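Local coordinates for protein beta-methylmalyl-CoA dehydratase (Chloroflexus aurantiacus, PDB 4E3E) that catalyses the reversible dehydration of beta-methylmalyl-CoA to mesaconyl-CoA in the glyoxylate assimilation cycle and works as a homodimer, at residues Y194-G202 with E294-P302. Numbering follows the deposited sequence.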
loop_
_atom_site.group_PDB
_atom_site.type_symbol
_atom_site.label_atom_id
_atom_site.label_comp_id
_atom_site.label_asym_id
_atom_site.label_seq_id
_atom_site.Cartn_x
_atom_site.Cartn_y
_atom_site.Cartn_z
ATOM N N TYR A 194 22.166 -23.803 -2.752
ATOM C CA TYR A 194 21.544 -25.030 -2.263
ATOM C C TYR A 194 20.323 -25.436 -3.081
ATOM O O TYR A 194 19.343 -24.701 -3.175
ATOM C CB TYR A 194 21.203 -24.901 -0.770
ATOM C CG TYR A 194 22.439 -24.782 0.102
ATOM C CD1 TYR A 194 23.260 -25.890 0.337
ATOM C CD2 TYR A 194 22.798 -23.568 0.681
ATOM C CE1 TYR A 194 24.399 -25.792 1.130
ATOM C CE2 TYR A 194 23.937 -23.461 1.474
ATOM C CZ TYR A 194 24.731 -24.574 1.692
ATOM O OH TYR A 194 25.858 -24.471 2.476
ATOM N N LEU A 195 20.396 -26.625 -3.665
ATOM C CA LEU A 195 19.303 -27.172 -4.467
ATOM C C LEU A 195 18.639 -28.349 -3.740
ATOM O O LEU A 195 19.017 -28.693 -2.614
ATOM C CB LEU A 195 19.805 -27.558 -5.874
ATOM C CG LEU A 195 20.302 -26.384 -6.719
ATOM C CD1 LEU A 195 20.907 -26.861 -8.041
ATOM C CD2 LEU A 195 19.178 -25.381 -6.976
ATOM N N TRP A 196 17.638 -28.944 -4.376
ATOM C CA TRP A 196 16.864 -30.047 -3.792
ATOM C C TRP A 196 17.756 -31.135 -3.250
ATOM O O TRP A 196 17.559 -31.610 -2.125
ATOM C CB TRP A 196 15.916 -30.578 -4.856
ATOM C CG TRP A 196 15.040 -31.766 -4.516
ATOM C CD1 TRP A 196 13.783 -31.761 -3.891
ATOM C CD2 TRP A 196 15.292 -33.178 -4.871
ATOM N NE1 TRP A 196 13.276 -33.045 -3.814
ATOM C CE2 TRP A 196 14.133 -33.939 -4.388
ATOM C CE3 TRP A 196 16.336 -33.862 -5.497
ATOM C CZ2 TRP A 196 14.044 -35.323 -4.544
ATOM C CZ3 TRP A 196 16.231 -35.252 -5.654
ATOM C CH2 TRP A 196 15.117 -35.964 -5.179
ATOM N N ASP A 197 18.762 -31.509 -4.035
ATOM C CA ASP A 197 19.716 -32.551 -3.664
ATOM C C ASP A 197 20.461 -32.261 -2.364
ATOM O O ASP A 197 20.888 -33.194 -1.696
ATOM C CB ASP A 197 20.736 -32.775 -4.787
ATOM C CG ASP A 197 20.085 -32.833 -6.163
ATOM O OD1 ASP A 197 19.460 -31.832 -6.574
ATOM O OD2 ASP A 197 20.206 -33.879 -6.837
ATOM N N ASP A 198 20.603 -30.986 -2.002
ATOM C CA ASP A 198 21.491 -30.594 -0.902
ATOM C C ASP A 198 20.814 -30.528 0.464
ATOM O O ASP A 198 21.489 -30.430 1.490
ATOM C CB ASP A 198 22.177 -29.254 -1.212
ATOM C CG ASP A 198 22.804 -29.228 -2.590
ATOM O OD1 ASP A 198 23.505 -30.196 -2.956
ATOM O OD2 ASP A 198 22.591 -28.232 -3.312
ATOM N N TYR A 199 19.486 -30.570 0.480
ATOM C CA TYR A 199 18.744 -30.530 1.734
ATOM C C TYR A 199 18.691 -31.920 2.371
ATOM O O TYR A 199 18.595 -32.928 1.671
ATOM C CB TYR A 199 17.358 -29.913 1.509
ATOM C CG TYR A 199 17.441 -28.416 1.367
ATOM C CD1 TYR A 199 17.689 -27.822 0.124
ATOM C CD2 TYR A 199 17.331 -27.583 2.494
ATOM C CE1 TYR A 199 17.799 -26.445 0.002
ATOM C CE2 TYR A 199 17.444 -26.202 2.380
ATOM C CZ TYR A 199 17.667 -25.645 1.135
ATOM O OH TYR A 199 17.768 -24.288 1.024
ATOM N N GLU A 200 18.803 -31.965 3.698
ATOM C CA GLU A 200 18.823 -33.221 4.442
ATOM C C GLU A 200 17.515 -33.395 5.189
ATOM O O GLU A 200 17.112 -32.511 5.953
ATOM C CB GLU A 200 19.991 -33.246 5.435
ATOM C CG GLU A 200 21.363 -33.263 4.778
ATOM C CD GLU A 200 22.460 -32.723 5.679
ATOM O OE1 GLU A 200 22.456 -33.024 6.896
ATOM O OE2 GLU A 200 23.335 -31.993 5.166
ATOM N N VAL A 201 16.856 -34.531 4.969
ATOM C CA VAL A 201 15.593 -34.836 5.649
ATOM C C VAL A 201 15.855 -34.848 7.156
ATOM O O VAL A 201 16.819 -35.461 7.614
ATOM C CB VAL A 201 15.024 -36.188 5.178
ATOM C CG1 VAL A 201 13.809 -36.579 6.010
ATOM C CG2 VAL A 201 14.666 -36.133 3.684
ATOM N N GLY A 202 15.047 -34.131 7.892
ATOM C CA GLY A 202 15.218 -33.966 9.310
ATOM C C GLY A 202 16.024 -32.767 9.742
ATOM O O GLY A 202 16.016 -32.420 10.878
ATOM N N GLU A 294 11.691 -27.297 9.352
ATOM C CA GLU A 294 12.260 -28.641 9.321
ATOM C C GLU A 294 11.945 -29.257 7.967
ATOM O O GLU A 294 10.832 -29.070 7.456
ATOM C CB GLU A 294 11.656 -29.492 10.430
ATOM C CG GLU A 294 12.117 -30.941 10.410
ATOM C CD GLU A 294 11.566 -31.736 11.571
ATOM O OE1 GLU A 294 10.866 -31.153 12.415
ATOM O OE2 GLU A 294 11.840 -32.948 11.632
ATOM N N ILE A 295 12.911 -29.972 7.380
ATOM C CA ILE A 295 12.612 -30.763 6.195
ATOM C C ILE A 295 12.004 -32.083 6.688
ATOM O O ILE A 295 12.734 -32.966 7.176
ATOM C CB ILE A 295 13.855 -31.029 5.304
ATOM C CG1 ILE A 295 14.611 -29.725 4.962
ATOM C CG2 ILE A 295 13.456 -31.829 4.053
ATOM C CD1 ILE A 295 13.789 -28.655 4.248
ATOM N N LEU A 296 10.673 -32.198 6.596
ATOM C CA LEU A 296 9.954 -33.415 7.015
ATOM C C LEU A 296 10.213 -34.582 6.074
ATOM O O LEU A 296 10.310 -35.732 6.507
ATOM C CB LEU A 296 8.452 -33.165 7.085
ATOM C CG LEU A 296 8.003 -32.122 8.108
ATOM C CD1 LEU A 296 6.495 -31.923 8.030
ATOM C CD2 LEU A 296 8.459 -32.508 9.512
ATOM N N ALA A 297 10.337 -34.277 4.782
ATOM C CA ALA A 297 10.447 -35.312 3.761
ATOM C C ALA A 297 10.943 -34.725 2.469
ATOM O O ALA A 297 10.782 -33.514 2.210
ATOM C CB ALA A 297 9.096 -35.982 3.530
ATOM N N LYS A 298 11.532 -35.596 1.652
ATOM C CA LYS A 298 11.976 -35.244 0.317
ATOM C C LYS A 298 11.392 -36.271 -0.642
ATOM O O LYS A 298 11.507 -37.481 -0.403
ATOM C CB LYS A 298 13.509 -35.245 0.254
ATOM C CG LYS A 298 14.081 -34.994 -1.132
ATOM C CD LYS A 298 15.602 -35.177 -1.197
ATOM C CE LYS A 298 16.353 -34.138 -0.384
ATOM N NZ LYS A 298 17.831 -34.315 -0.500
HETATM N N MSE A 299 10.767 -35.808 -1.720
HETATM C CA MSE A 299 10.041 -36.713 -2.611
HETATM C C MSE A 299 10.368 -36.364 -4.040
HETATM O O MSE A 299 10.448 -35.176 -4.390
HETATM C CB MSE A 299 8.521 -36.617 -2.328
HETATM C CG MSE A 299 8.216 -36.192 -0.874
HETATM SE SE MSE A 299 6.340 -35.659 -0.543
HETATM C CE MSE A 299 5.961 -36.481 1.218
ATOM N N ALA A 300 10.580 -37.388 -4.871
ATOM C CA ALA A 300 10.716 -37.208 -6.315
ATOM C C ALA A 300 9.355 -36.864 -6.916
ATOM O O ALA A 300 8.314 -37.294 -6.401
ATOM C CB ALA A 300 11.254 -38.479 -6.969
ATOM N N ILE A 301 9.368 -36.104 -8.009
ATOM C CA ILE A 301 8.151 -35.797 -8.734
ATOM C C ILE A 301 8.086 -36.804 -9.864
ATOM O O ILE A 301 9.036 -36.897 -10.654
ATOM C CB ILE A 301 8.140 -34.348 -9.297
ATOM C CG1 ILE A 301 8.232 -33.302 -8.162
ATOM C CG2 ILE A 301 6.893 -34.110 -10.143
ATOM C CD1 ILE A 301 6.939 -33.083 -7.415
ATOM N N PRO A 302 6.978 -37.573 -9.936
ATOM C CA PRO A 302 6.803 -38.567 -10.991
ATOM C C PRO A 302 6.988 -37.942 -12.361
ATOM O O PRO A 302 6.383 -36.907 -12.651
ATOM C CB PRO A 302 5.352 -39.032 -10.808
ATOM C CG PRO A 302 5.038 -38.754 -9.384
ATOM C CD PRO A 302 5.835 -37.544 -9.002
HETATM O O HOH W 1 19.211 -35.859 -2.751
#
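Lys298 rises from strand 288-300 between Val201 and the indole of Trp196, and its amine ends among backbone carbonyls of the loop 194-202. Its CB packs against Val201 CG2 at 3.7 Å. CG lies over one face of the indole, 3.0 Å above the plane and displaced toward the rim. CD makes a CH-pi contact over the same face, 3.9 Å from the centroid of the six-membered ring of Trp196. The bend at chi3 (-66°) then swings CE off the ring and toward the loop backbone. CE lies 3.3 Å from both Tyr199 O and Trp196 O. At the tip, NZ donates to Tyr199 O at 2.7 Å, in the carbonyl plane, and more weakly to Trp196 O at 3.2 Å. A water accepts a further bond from NZ and donates weakly to Asp197 O. The indole is held separately: Trp196 NE1 bonds to Ala309 O on strand 307-318. At the other end of the contact, Gly202 N donates to Ile295 O (2.7 Å, N-H...O angle 162°). Here Ile295 CB lies against Glu200 O, and its CD1 reaches Tyr199 CD2 at 4.1 Å. The Tyr199 hydroxyl is hydrogen-bonded to Gly264 O. Close by, Leu296 and Ala297 form a classic beta bulge opposite Arg311. The contact thus lays the loop before strand 204-212, outermost in the sheet of this chain, along the hotdog-type sheet, away from the annotated substrate sites. An alanine at Lys298 removes the amine and the methylenes beyond CB, and would probably leave Tyr199 O without its charged donor and the Trp196 ring less firmly packed on that face. The lysine does two jobs: its methylenes pack as a hydrocarbon, while its ammonium group probably offsets the negative ends of the Tyr199 and, more weakly, the Trp196 carbonyl dipoles.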